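Local coordinates for protein crossover junction endodeoxyribonuclease Hjc (Sulfolobus solfataricus, PDB 4TKD) that resolves four-way Holliday junctions during genetic recombination as a magnesium-dependent homodimeric endonuclease, cutting opposing DNA strands with paired nicks, at residues G82-L87 and R127-K132; I64-E69 and I98-L103; R13-R18 and I54-R59; S9-N14 and G93-I98. All coordinates share one frame; numbering follows the deposited sequence. Where two conformers were deposited one is given.

Contact 1: residues G82-L87 and R127-K132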
loop_
_atom_site.group_PDB
_atom_site.type_symbol
_atom_site.label_atom_id
_atom_site.label_comp_id
_atom_site.label_asym_id
_atom_site.label_seq_id
_atom_site.Cartn_x
_atom_site.Cartn_y
_atom_site.Cartn_z
ATOM N N GLY C 82 5.322 2.160 7.886
ATOM C CA GLY C 82 4.204 1.428 7.308
ATOM C C GLY C 82 2.947 2.276 7.328
ATOM O O GLY C 82 1.841 1.744 7.190
ATOM N N GLY C 83 3.122 3.594 7.485
ATOM C CA GLY C 83 2.036 4.564 7.549
ATOM C C GLY C 83 1.578 5.094 6.209
ATOM O O GLY C 83 2.243 4.901 5.191
ATOM N N SER C 84 0.416 5.762 6.198
ATOM C CA SER C 84 -0.132 6.337 4.973
ATOM C C SER C 84 0.191 7.830 4.996
ATOM O O SER C 84 -0.139 8.507 5.972
ATOM C CB SER C 84 -1.630 6.088 4.898
ATOM O OG SER C 84 -1.908 4.696 4.881
ATOM N N LEU C 85 0.908 8.314 3.954
ATOM C CA LEU C 85 1.375 9.692 3.826
ATOM C C LEU C 85 0.454 10.541 2.958
ATOM O O LEU C 85 0.076 10.137 1.860
ATOM C CB LEU C 85 2.830 9.745 3.334
ATOM C CG LEU C 85 3.517 11.136 3.240
ATOM C CD1 LEU C 85 3.635 11.814 4.608
ATOM C CD2 LEU C 85 4.881 11.035 2.599
ATOM N N PHE C 86 0.106 11.729 3.464
ATOM C CA PHE C 86 -0.766 12.668 2.786
ATOM C C PHE C 86 -0.237 14.077 2.910
ATOM O O PHE C 86 0.404 14.443 3.897
ATOM C CB PHE C 86 -2.182 12.642 3.392
ATOM C CG PHE C 86 -2.857 11.299 3.377
ATOM C CD1 PHE C 86 -2.682 10.403 4.435
ATOM C CD2 PHE C 86 -3.690 10.933 2.318
ATOM C CE1 PHE C 86 -3.318 9.172 4.424
ATOM C CE2 PHE C 86 -4.316 9.691 2.305
ATOM C CZ PHE C 86 -4.126 8.824 3.356
ATOM N N LEU C 87 -0.583 14.894 1.915
ATOM C CA LEU C 87 -0.288 16.313 1.932
ATOM C C LEU C 87 -1.577 16.993 2.389
ATOM O O LEU C 87 -2.642 16.787 1.790
ATOM C CB LEU C 87 0.136 16.771 0.532
ATOM C CG LEU C 87 1.084 17.962 0.324
ATOM C CD1 LEU C 87 2.385 17.831 1.118
ATOM C CD2 LEU C 87 1.481 18.047 -1.128
ATOM N N ARG C 127 -11.981 6.842 6.817
ATOM C CA ARG C 127 -12.715 5.628 6.487
ATOM C C ARG C 127 -11.875 4.757 5.568
ATOM O O ARG C 127 -11.676 3.594 5.894
ATOM C CB ARG C 127 -14.107 5.953 5.899
ATOM C CG ARG C 127 -14.942 4.706 5.482
ATOM C CD ARG C 127 -16.159 5.073 4.633
ATOM N NE ARG C 127 -15.763 5.525 3.293
ATOM C CZ ARG C 127 -15.776 6.792 2.888
ATOM N NH1 ARG C 127 -16.194 7.752 3.702
ATOM N NH2 ARG C 127 -15.376 7.107 1.663
ATOM N N LEU C 128 -11.326 5.323 4.471
ATOM C CA LEU C 128 -10.495 4.550 3.545
ATOM C C LEU C 128 -9.259 3.934 4.154
ATOM O O LEU C 128 -9.013 2.756 3.894
ATOM C CB LEU C 128 -10.154 5.303 2.249
ATOM C CG LEU C 128 -11.326 5.637 1.326
ATOM C CD1 LEU C 128 -10.840 6.338 0.082
ATOM C CD2 LEU C 128 -12.089 4.424 0.956
ATOM N N VAL C 129 -8.492 4.683 4.972
ATOM C CA VAL C 129 -7.289 4.131 5.601
ATOM C C VAL C 129 -7.665 3.047 6.638
ATOM O O VAL C 129 -7.052 1.970 6.642
ATOM C CB VAL C 129 -6.320 5.214 6.171
ATOM C CG1 VAL C 129 -5.087 4.581 6.810
ATOM C CG2 VAL C 129 -5.893 6.198 5.092
ATOM N N GLU C 130 -8.672 3.318 7.504
ATOM C CA GLU C 130 -9.097 2.318 8.491
ATOM C C GLU C 130 -9.631 1.067 7.771
ATOM O O GLU C 130 -9.194 -0.035 8.080
ATOM C CB GLU C 130 -10.161 2.874 9.447
ATOM C CG GLU C 130 -9.625 3.713 10.596
ATOM C CD GLU C 130 -10.697 4.329 11.491
ATOM O OE1 GLU C 130 -11.850 3.833 11.488
ATOM O OE2 GLU C 130 -10.380 5.316 12.196
ATOM N N ALA C 131 -10.498 1.250 6.745
ATOM C CA ALA C 131 -11.049 0.130 5.969
ATOM C C ALA C 131 -9.954 -0.692 5.255
ATOM O O ALA C 131 -10.097 -1.901 5.093
ATOM C CB ALA C 131 -12.102 0.620 4.993
ATOM N N LYS C 132 -8.828 -0.049 4.933
ATOM C CA LYS C 132 -7.687 -0.688 4.282
ATOM C C LYS C 132 -6.786 -1.520 5.223
ATOM O O LYS C 132 -6.434 -2.633 4.849
ATOM C CB LYS C 132 -6.861 0.352 3.490
ATOM C CG LYS C 132 -5.619 -0.204 2.796
ATOM C CD LYS C 132 -4.889 0.890 2.057
ATOM C CE LYS C 132 -3.416 0.648 1.952
ATOM N NZ LYS C 132 -2.769 1.726 1.162
#

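Contact 2: residues I64-E69 and I98-L103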
loop_
_atom_site.group_PDB
_atom_site.type_symbol
_atom_site.label_atom_id
_atom_site.label_comp_id
_atom_site.label_asym_id
_atom_site.label_seq_id
_atom_site.Cartn_x
_atom_site.Cartn_y
_atom_site.Cartn_z
ATOM N N ILE C 64 1.272 22.849 -5.603
ATOM C CA ILE C 64 1.807 22.542 -4.273
ATOM C C ILE C 64 3.181 21.904 -4.475
ATOM O O ILE C 64 3.278 20.841 -5.079
ATOM C CB ILE C 64 0.891 21.672 -3.357
ATOM C CG1 ILE C 64 -0.524 22.260 -3.205
ATOM C CG2 ILE C 64 1.546 21.492 -1.985
ATOM C CD1 ILE C 64 -1.605 21.259 -2.815
ATOM N N TYR C 65 4.230 22.567 -3.993
ATOM C CA TYR C 65 5.613 22.125 -4.126
ATOM C C TYR C 65 6.220 21.566 -2.809
ATOM O O TYR C 65 6.134 22.183 -1.736
ATOM C CB TYR C 65 6.493 23.273 -4.652
ATOM C CG TYR C 65 6.427 23.503 -6.147
ATOM C CD1 TYR C 65 5.493 24.376 -6.700
ATOM C CD2 TYR C 65 7.349 22.911 -7.003
ATOM C CE1 TYR C 65 5.438 24.605 -8.075
ATOM C CE2 TYR C 65 7.317 23.145 -8.380
ATOM C CZ TYR C 65 6.356 23.988 -8.912
ATOM O OH TYR C 65 6.323 24.214 -10.273
ATOM N N VAL C 66 6.828 20.383 -2.913
ATOM C CA VAL C 66 7.549 19.750 -1.814
ATOM C C VAL C 66 8.994 19.562 -2.306
ATOM O O VAL C 66 9.217 18.846 -3.271
ATOM C CB VAL C 66 6.908 18.423 -1.309
ATOM C CG1 VAL C 66 7.583 17.962 -0.025
ATOM C CG2 VAL C 66 5.401 18.565 -1.095
ATOM N N ARG C 67 9.955 20.251 -1.676
ATOM C CA ARG C 67 11.378 20.172 -2.014
ATOM C C ARG C 67 11.892 18.738 -1.862
ATOM O O ARG C 67 11.506 18.042 -0.927
ATOM C CB ARG C 67 12.218 21.145 -1.146
ATOM C CG ARG C 67 12.601 22.462 -1.832
ATOM C CD ARG C 67 13.964 22.392 -2.524
ATOM N NE ARG C 67 14.340 23.678 -3.105
ATOM C CZ ARG C 67 15.340 24.443 -2.668
ATOM N NH1 ARG C 67 16.106 24.039 -1.661
ATOM N NH2 ARG C 67 15.594 25.607 -3.252
ATOM N N ARG C 68 12.752 18.308 -2.796
ATOM C CA ARG C 68 13.373 16.991 -2.849
ATOM C C ARG C 68 13.785 16.375 -1.496
ATOM O O ARG C 68 13.361 15.264 -1.192
ATOM C CB ARG C 68 14.559 17.021 -3.826
ATOM C CG ARG C 68 15.447 15.761 -3.800
ATOM C CD ARG C 68 16.530 15.821 -4.835
ATOM N NE ARG C 68 17.654 16.624 -4.349
ATOM C CZ ARG C 68 17.894 17.881 -4.704
ATOM N NH1 ARG C 68 17.117 18.488 -5.595
ATOM N NH2 ARG C 68 18.915 18.540 -4.172
ATOM N N GLU C 69 14.625 17.074 -0.715
ATOM C CA GLU C 69 15.139 16.547 0.549
ATOM C C GLU C 69 14.048 16.364 1.587
ATOM O O GLU C 69 14.047 15.326 2.246
ATOM C CB GLU C 69 16.293 17.442 1.070
ATOM C CG GLU C 69 17.293 17.895 -0.007
ATOM C CD GLU C 69 17.076 19.249 -0.682
ATOM O OE1 GLU C 69 18.036 20.055 -0.704
ATOM O OE2 GLU C 69 15.978 19.482 -1.240
ATOM N N ILE C 98 -4.138 15.157 0.088
ATOM C CA ILE C 98 -3.646 14.545 -1.142
ATOM C C ILE C 98 -2.738 13.361 -0.821
ATOM O O ILE C 98 -1.693 13.568 -0.203
ATOM C CB ILE C 98 -2.983 15.591 -2.088
ATOM C CG1 ILE C 98 -4.021 16.647 -2.527
ATOM C CG2 ILE C 98 -2.333 14.922 -3.304
ATOM C CD1 ILE C 98 -3.433 18.005 -2.950
ATOM N N PRO C 99 -3.096 12.119 -1.248
ATOM C CA PRO C 99 -2.182 10.975 -1.020
ATOM C C PRO C 99 -0.849 11.272 -1.692
ATOM O O PRO C 99 -0.829 11.747 -2.831
ATOM C CB PRO C 99 -2.895 9.790 -1.688
ATOM C CG PRO C 99 -4.334 10.224 -1.802
ATOM C CD PRO C 99 -4.274 11.709 -2.038
ATOM N N PHE C 100 0.265 11.082 -0.959
ATOM C CA PHE C 100 1.584 11.407 -1.464
ATOM C C PHE C 100 1.941 10.803 -2.811
ATOM O O PHE C 100 2.700 11.428 -3.562
ATOM C CB PHE C 100 2.671 11.126 -0.434
ATOM C CG PHE C 100 3.714 12.208 -0.435
ATOM C CD1 PHE C 100 3.464 13.440 0.164
ATOM C CD2 PHE C 100 4.949 12.001 -1.037
ATOM C CE1 PHE C 100 4.435 14.447 0.157
ATOM C CE2 PHE C 100 5.922 13.008 -1.042
ATOM C CZ PHE C 100 5.657 14.224 -0.452
ATOM N N GLU C 101 1.382 9.610 -3.115
ATOM C CA GLU C 101 1.580 8.874 -4.375
ATOM C C GLU C 101 0.982 9.570 -5.601
ATOM O O GLU C 101 1.362 9.230 -6.719
ATOM C CB GLU C 101 1.093 7.416 -4.300
ATOM C CG GLU C 101 -0.157 7.199 -3.477
ATOM C CD GLU C 101 0.176 6.830 -2.050
ATOM O OE1 GLU C 101 0.357 7.770 -1.252
ATOM O OE2 GLU C 101 0.398 5.630 -1.765
ATOM N N LYS C 102 0.086 10.561 -5.397
ATOM C CA LYS C 102 -0.528 11.343 -6.473
ATOM C C LYS C 102 0.425 12.438 -6.945
ATOM O O LYS C 102 0.242 12.951 -8.053
ATOM C CB LYS C 102 -1.856 11.976 -6.012
ATOM C CG LYS C 102 -2.883 10.978 -5.475
ATOM C CD LYS C 102 -3.936 10.569 -6.491
ATOM C CE LYS C 102 -5.145 11.484 -6.494
ATOM N NZ LYS C 102 -6.339 10.821 -7.092
ATOM N N LEU C 103 1.435 12.816 -6.115
ATOM C CA LEU C 103 2.373 13.865 -6.507
ATOM C C LEU C 103 3.302 13.356 -7.605
ATOM O O LEU C 103 3.650 12.175 -7.619
ATOM C CB LEU C 103 3.229 14.410 -5.332
ATOM C CG LEU C 103 2.587 14.854 -4.011
ATOM C CD1 LEU C 103 3.551 15.733 -3.241
ATOM C CD2 LEU C 103 1.293 15.614 -4.220
#

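Contact 3: residues R13-R18 and I54-R59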
loop_
_atom_site.group_PDB
_atom_site.type_symbol
_atom_site.label_atom_id
_atom_site.label_comp_id
_atom_site.label_asym_id
_atom_site.label_seq_id
_atom_site.Cartn_x
_atom_site.Cartn_y
_atom_site.Cartn_z
ATOM N N ARG C 13 -4.269 22.894 13.526
ATOM C CA ARG C 13 -5.010 22.749 14.795
ATOM C C ARG C 13 -6.368 22.089 14.587
ATOM O O ARG C 13 -6.713 21.194 15.350
ATOM C CB ARG C 13 -5.153 24.086 15.549
ATOM C CG ARG C 13 -3.908 24.436 16.351
ATOM C CD ARG C 13 -4.022 25.731 17.128
ATOM N NE ARG C 13 -3.087 25.762 18.255
ATOM C CZ ARG C 13 -1.854 26.261 18.205
ATOM N NH1 ARG C 13 -1.382 26.775 17.074
ATOM N NH2 ARG C 13 -1.082 26.246 19.285
ATOM N N ASN C 14 -7.112 22.503 13.525
ATOM C CA ASN C 14 -8.408 21.967 13.085
ATOM C C ASN C 14 -8.308 20.484 12.704
ATOM O O ASN C 14 -9.249 19.736 12.948
ATOM C CB ASN C 14 -8.895 22.752 11.860
ATOM C CG ASN C 14 -10.239 23.452 11.990
ATOM O OD1 ASN C 14 -10.991 23.559 11.011
ATOM N ND2 ASN C 14 -10.558 23.998 13.169
ATOM N N ILE C 15 -7.183 20.073 12.061
ATOM C CA ILE C 15 -6.941 18.684 11.648
ATOM C C ILE C 15 -6.671 17.826 12.898
ATOM O O ILE C 15 -7.273 16.759 13.052
ATOM C CB ILE C 15 -5.814 18.579 10.572
ATOM C CG1 ILE C 15 -6.238 19.256 9.248
ATOM C CG2 ILE C 15 -5.415 17.111 10.335
ATOM C CD1 ILE C 15 -5.125 19.434 8.164
ATOM N N VAL C 16 -5.784 18.309 13.792
ATOM C CA VAL C 16 -5.398 17.628 15.041
ATOM C C VAL C 16 -6.621 17.376 15.928
ATOM O O VAL C 16 -6.821 16.251 16.402
ATOM C CB VAL C 16 -4.253 18.376 15.787
ATOM C CG1 VAL C 16 -4.064 17.852 17.204
ATOM C CG2 VAL C 16 -2.934 18.281 15.012
ATOM N N SER C 17 -7.484 18.404 16.070
ATOM C CA SER C 17 -8.696 18.349 16.886
ATOM C C SER C 17 -9.716 17.348 16.350
ATOM O O SER C 17 -10.299 16.611 17.137
ATOM C CB SER C 17 -9.311 19.739 17.023
ATOM O OG SER C 17 -10.452 19.694 17.865
ATOM N N ARG C 18 -9.947 17.327 15.031
ATOM C CA ARG C 18 -10.890 16.406 14.409
ATOM C C ARG C 18 -10.400 14.958 14.442
ATOM O O ARG C 18 -11.200 14.071 14.745
ATOM C CB ARG C 18 -11.286 16.878 13.005
ATOM C CG ARG C 18 -12.640 17.596 13.028
ATOM C CD ARG C 18 -13.750 16.771 12.390
ATOM N NE ARG C 18 -14.080 15.561 13.148
ATOM C CZ ARG C 18 -15.117 15.445 13.971
ATOM N NH1 ARG C 18 -15.343 14.302 14.605
ATOM N NH2 ARG C 18 -15.943 16.470 14.162
ATOM N N ILE C 54 0.655 13.313 8.034
ATOM C CA ILE C 54 0.233 14.474 7.250
ATOM C C ILE C 54 1.311 15.543 7.201
ATOM O O ILE C 54 1.779 15.992 8.245
ATOM C CB ILE C 54 -1.132 15.020 7.810
ATOM C CG1 ILE C 54 -2.252 13.950 7.729
ATOM C CG2 ILE C 54 -1.567 16.300 7.081
ATOM C CD1 ILE C 54 -3.331 14.090 8.762
ATOM N N GLU C 55 1.683 15.962 5.986
ATOM C CA GLU C 55 2.626 17.048 5.750
ATOM C C GLU C 55 1.824 18.270 5.288
ATOM O O GLU C 55 1.114 18.189 4.282
ATOM C CB GLU C 55 3.715 16.660 4.722
ATOM C CG GLU C 55 4.892 17.637 4.683
ATOM C CD GLU C 55 5.811 17.693 5.887
ATOM O OE1 GLU C 55 5.560 16.997 6.899
ATOM O OE2 GLU C 55 6.812 18.432 5.809
ATOM N N MET C 56 1.878 19.368 6.063
ATOM C CA MET C 56 1.139 20.596 5.768
ATOM C C MET C 56 1.861 21.378 4.717
ATOM O O MET C 56 3.077 21.590 4.835
ATOM C CB MET C 56 0.970 21.481 7.012
ATOM C CG MET C 56 0.116 20.888 8.128
ATOM S SD MET C 56 -1.502 20.231 7.623
ATOM C CE MET C 56 -2.313 21.719 6.990
ATOM N N LYS C 57 1.137 21.821 3.691
ATOM C CA LYS C 57 1.724 22.624 2.621
ATOM C C LYS C 57 0.703 23.592 2.034
ATOM O O LYS C 57 -0.459 23.230 1.878
ATOM C CB LYS C 57 2.333 21.733 1.520
ATOM C CG LYS C 57 3.735 21.194 1.809
ATOM C CD LYS C 57 4.800 22.286 1.823
ATOM C CE LYS C 57 6.083 21.820 2.449
ATOM N NZ LYS C 57 5.984 21.711 3.931
ATOM N N SER C 58 1.143 24.816 1.703
ATOM C CA SER C 58 0.283 25.851 1.123
ATOM C C SER C 58 0.188 25.784 -0.406
ATOM O O SER C 58 1.135 25.332 -1.067
ATOM C CB SER C 58 0.741 27.237 1.569
ATOM O OG SER C 58 2.054 27.512 1.112
ATOM N N ARG C 59 -0.974 26.220 -0.955
ATOM C CA ARG C 59 -1.253 26.320 -2.394
ATOM C C ARG C 59 -0.679 27.658 -2.881
ATOM O O ARG C 59 -1.069 28.717 -2.381
ATOM C CB ARG C 59 -2.763 26.255 -2.670
ATOM C CG ARG C 59 -3.248 24.866 -3.008
ATOM C CD ARG C 59 -3.912 24.805 -4.370
ATOM N NE ARG C 59 -4.545 23.504 -4.594
ATOM C CZ ARG C 59 -3.989 22.497 -5.262
ATOM N NH1 ARG C 59 -2.785 22.633 -5.803
ATOM N NH2 ARG C 59 -4.638 21.347 -5.398
#

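Contact 4: residues S9-N14 and G93-I98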
loop_
_atom_site.group_PDB
_atom_site.type_symbol
_atom_site.label_atom_id
_atom_site.label_comp_id
_atom_site.label_asym_id
_atom_site.label_seq_id
_atom_site.Cartn_x
_atom_site.Cartn_y
_atom_site.Cartn_z
ATOM N N SER C 9 -1.332 27.088 10.625
ATOM C CA SER C 9 -1.422 26.666 12.017
ATOM C C SER C 9 -2.871 26.402 12.473
ATOM O O SER C 9 -3.098 25.416 13.184
ATOM C CB SER C 9 -0.735 27.664 12.944
ATOM O OG SER C 9 -0.754 27.200 14.285
ATOM N N ALA C 10 -3.833 27.273 12.080
ATOM C CA ALA C 10 -5.255 27.114 12.408
ATOM C C ALA C 10 -5.835 25.859 11.725
ATOM O O ALA C 10 -6.649 25.147 12.323
ATOM C CB ALA C 10 -6.036 28.352 11.997
ATOM N N VAL C 11 -5.400 25.595 10.472
ATOM C CA VAL C 11 -5.791 24.428 9.674
ATOM C C VAL C 11 -5.187 23.178 10.345
ATOM O O VAL C 11 -5.882 22.176 10.505
ATOM C CB VAL C 11 -5.356 24.566 8.181
ATOM C CG1 VAL C 11 -5.783 23.354 7.354
ATOM C CG2 VAL C 11 -5.914 25.842 7.558
ATOM N N GLU C 12 -3.904 23.265 10.753
ATOM C CA GLU C 12 -3.172 22.200 11.427
ATOM C C GLU C 12 -3.886 21.860 12.736
ATOM O O GLU C 12 -4.159 20.686 12.978
ATOM C CB GLU C 12 -1.714 22.618 11.668
ATOM C CG GLU C 12 -0.759 21.453 11.921
ATOM C CD GLU C 12 0.733 21.721 11.800
ATOM O OE1 GLU C 12 1.536 20.879 12.271
ATOM O OE2 GLU C 12 1.103 22.775 11.233
ATOM N N ARG C 13 -4.269 22.894 13.526
ATOM C CA ARG C 13 -5.010 22.749 14.795
ATOM C C ARG C 13 -6.368 22.089 14.587
ATOM O O ARG C 13 -6.713 21.194 15.350
ATOM C CB ARG C 13 -5.153 24.086 15.549
ATOM C CG ARG C 13 -3.908 24.436 16.351
ATOM C CD ARG C 13 -4.022 25.731 17.128
ATOM N NE ARG C 13 -3.087 25.762 18.255
ATOM C CZ ARG C 13 -1.854 26.261 18.205
ATOM N NH1 ARG C 13 -1.382 26.775 17.074
ATOM N NH2 ARG C 13 -1.082 26.246 19.285
ATOM N N ASN C 14 -7.112 22.503 13.525
ATOM C CA ASN C 14 -8.408 21.967 13.085
ATOM C C ASN C 14 -8.308 20.484 12.704
ATOM O O ASN C 14 -9.249 19.736 12.948
ATOM C CB ASN C 14 -8.895 22.752 11.860
ATOM C CG ASN C 14 -10.239 23.452 11.990
ATOM O OD1 ASN C 14 -10.991 23.559 11.011
ATOM N ND2 ASN C 14 -10.558 23.998 13.169
ATOM N N GLY C 93 -11.526 26.615 4.673
ATOM C CA GLY C 93 -12.644 25.777 4.290
ATOM C C GLY C 93 -12.381 24.297 4.419
ATOM O O GLY C 93 -11.792 23.849 5.407
ATOM N N VAL C 94 -12.847 23.543 3.413
ATOM C CA VAL C 94 -12.793 22.084 3.329
ATOM C C VAL C 94 -11.383 21.520 3.505
ATOM O O VAL C 94 -10.487 21.815 2.692
ATOM C CB VAL C 94 -13.506 21.540 2.055
ATOM C CG1 VAL C 94 -13.147 20.076 1.765
ATOM C CG2 VAL C 94 -15.011 21.697 2.164
ATOM N N LEU C 95 -11.198 20.700 4.571
ATOM C CA LEU C 95 -9.939 20.008 4.817
ATOM C C LEU C 95 -9.744 19.072 3.623
ATOM O O LEU C 95 -10.628 18.247 3.350
ATOM C CB LEU C 95 -9.993 19.176 6.132
ATOM C CG LEU C 95 -10.216 19.905 7.470
ATOM C CD1 LEU C 95 -10.040 18.957 8.643
ATOM C CD2 LEU C 95 -9.261 21.060 7.644
ATOM N N LYS C 96 -8.668 19.280 2.838
ATOM C CA LYS C 96 -8.339 18.416 1.695
ATOM C C LYS C 96 -6.955 17.761 1.901
ATOM O O LYS C 96 -5.983 18.447 2.233
ATOM C CB LYS C 96 -8.430 19.155 0.347
ATOM C CG LYS C 96 -9.849 19.274 -0.209
ATOM C CD LYS C 96 -9.853 19.616 -1.704
ATOM C CE LYS C 96 -11.235 19.487 -2.319
ATOM N NZ LYS C 96 -11.176 19.241 -3.789
ATOM N N PHE C 97 -6.886 16.437 1.708
ATOM C CA PHE C 97 -5.693 15.636 1.892
ATOM C C PHE C 97 -5.349 14.920 0.587
ATOM O O PHE C 97 -6.170 14.174 0.050
ATOM C CB PHE C 97 -5.911 14.622 3.028
ATOM C CG PHE C 97 -6.328 15.241 4.330
ATOM C CD1 PHE C 97 -5.383 15.698 5.245
ATOM C CD2 PHE C 97 -7.664 15.388 4.643
ATOM C CE1 PHE C 97 -5.775 16.327 6.426
ATOM C CE2 PHE C 97 -8.054 16.000 5.832
ATOM C CZ PHE C 97 -7.110 16.478 6.709
ATOM N N ILE C 98 -4.138 15.157 0.088
ATOM C CA ILE C 98 -3.646 14.545 -1.142
ATOM C C ILE C 98 -2.738 13.361 -0.821
ATOM O O ILE C 98 -1.693 13.568 -0.203
ATOM C CB ILE C 98 -2.983 15.591 -2.088
ATOM C CG1 ILE C 98 -4.021 16.647 -2.527
ATOM C CG2 ILE C 98 -2.333 14.922 -3.304
ATOM C CD1 ILE C 98 -3.433 18.005 -2.950
#

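Contact 1: residues G82-L87 and R127-K132
The helical turn that presents V129 to S84 and F86 is held by the bond from A131 N to R127 O, 2.8 Å long. From it V129 extends its two methyl groups toward the strand, one for each partner. V129 CG1 lies 3.7 Å from S84 OG, a van der Waals approach of a methyl to a hydroxyl oxygen. V129 CG2 comes to 3.6 Å from F86 CZ and 4.0 Å from F86 CE1. It stands close to the ring plane, so it meets the far rim of the phenyl group and not a pi face, and the two side chains pass alongside each other in opposite directions. Chi1 of -180° turns the V129 CB fork so that CG1, anti to the backbone N, meets S84 and CG2 meets F86, two positions apart on one face of the sheet. F86 keeps CG beside its own N (chi1 -57°), which aims the ring away from the strand and at the helix.

The strand is fixed by backbone bonds of S84 and F86 to 50-58, and L120 packs on F86. L85 points to the other face, where I74 and A78 of helix 68-81 cover it. Helix 122-133 also reaches the dimer interface: R127 forms salt bridges to D124 of its own chain and to D124 of the second subunit, and K132 NZ is bonded to S134 O of that subunit. A central sheet with helices on both faces, here where 122-133 lies on strand 84-90, is the alpha/beta architecture of PD-(D/E)XK nucleases.

Contact 2: residues I64-E69 and I98-L103
V66 has more surface buried here than any other residue of the two segments, and it divides its methyls between two partners. V66 CG2 is 4.0 Å from L103 CD1, the two side chains lying roughly perpendicular. V66 CG1 lies 4.2 Å from F100 CZ, near the ring plane and therefore at the edge. L103 CD1 in turn sits 3.7 Å above the F100 ring plane, displaced toward the rim, so the methyl that meets V66 also covers one face of the phenyl group. The valine torsion (chi1 -170°) decides which methyl faces which partner, turning CG1 to F100 and CG2 to L103.

I64, two residues earlier on the same side of the strand, makes a simpler match: I64 CD1 meets I98 CD1 tip to tip at 3.7 Å. L87 of strand 84-90 touches both I64 and V66, while I74 and I75 of helix 68-81 pack on F100. Elsewhere on 98-103, K102 NZ is bonded to E130 O of the second subunit.

Every pair across this contact is carbon against carbon, and all five participants are buried. The pairing therefore rests on shape, dispersion and the exclusion of water, not on directional polar bonds across it.

Contact 3: residues R13-R18 and I54-R59
I15 is the single helix residue that carries this contact, and it uses two of its branches. I15 CD1 lies 3.7 Å from M56 SD and 3.8 Å from M56 CE, the side chains meeting tip to tip. I15 CG2 is 4.0 Å from I54 CD1, at a slant. I54 and M56 are two apart on the strand and face the helix together. The methionine is folded at both later torsions (chi2 -50°, chi3 -62°), which bends its thioether and methyl round to I15 CD1.

In the next shell, I43 packs on I15, I54 and M56, and V11 and E12 from the same helix touch M56. M56 N donates to D42 OD2, while E55 OE1 accepts from D42 N, so adjacent strand residues hold D42 by its side chain and its backbone. K57 NZ bonds M56 O at 3.0 Å, with a C=O...N angle of 156°, and keeps a long ion pair of 3.9 Å with E55 OE2.

E55 and K57, alternating with I54 and M56 along the strand, lie on the other face. E12, D42 and E55 are inferred magnesium ligands and K57 a predicted transition-state stabiliser; E55-M56-K57 is the E-X-K element of the PD-(D/E)XK nuclease site, its middle residue packed against the N-terminal helix.

Contact 4: residues S9-N14 and G93-I98
The loop that starts at G93 leads to L95, the residue that meets V11 and N14 of the N-terminal helix. L95 CD2 lies 4.2 Å from V11 CG1, with the two side chains running alongside in opposing directions, and L95 CD1 is 4.4 Å from N14 O, so one leucine fork spans a turn of the helix. Both distances are at the loose end of van der Waals range, in keeping with a small buried surface of 110 Å². V11 has CG1 anti to its N (chi1 -179°), and that methyl is the one reaching the leucine. L95 also rests on L122 of helix 122-133.

After K96, whose backbone bonds V89, the F97 ring packs on L122 and L125 and on I54 of the central sheet, and I98 pairs its backbone with L87; strand 97-99 is outermost in the sheet within this chain.

L95 and N14 also touch a crystal neighbour, so the details of this exposed contact may partly reflect the lattice. One residue past V11, the CB of E12 is directed away from segment 93-98, and its side chain touches D42; both are inferred magnesium ligands. The contact lies on a flank of helix 10-21 different from the one that carries E12, and that helix brings an acidic residue to the PD-(D/E)XK nuclease site.

In the fold
Contacts 1, 2 and 3 are buried, whereas contact 4 lies at the surface. Contacts 3 and 4 share helix 10-21 and have centres about 4 Å apart; I15 CD1 reaches F97 CE1 at 3.6 Å, joining them on one face of the central sheet. Contact 1 sets helix 122-133 on that sheet, and its F86 O probably accepts from E55 N of contact 3 at 2.9 Å. Contact 2 joins the edge strand to the small second sheet, its segment overlapping that of contact 4 at I98, which touches only in contact 2. Contact 2 is wholly hydrocarbon; contact 3 adds a thioether, contact 1 a hydroxyl, and contact 4 a distant carbonyl. Contacts 1 and 2 also touch the second subunit.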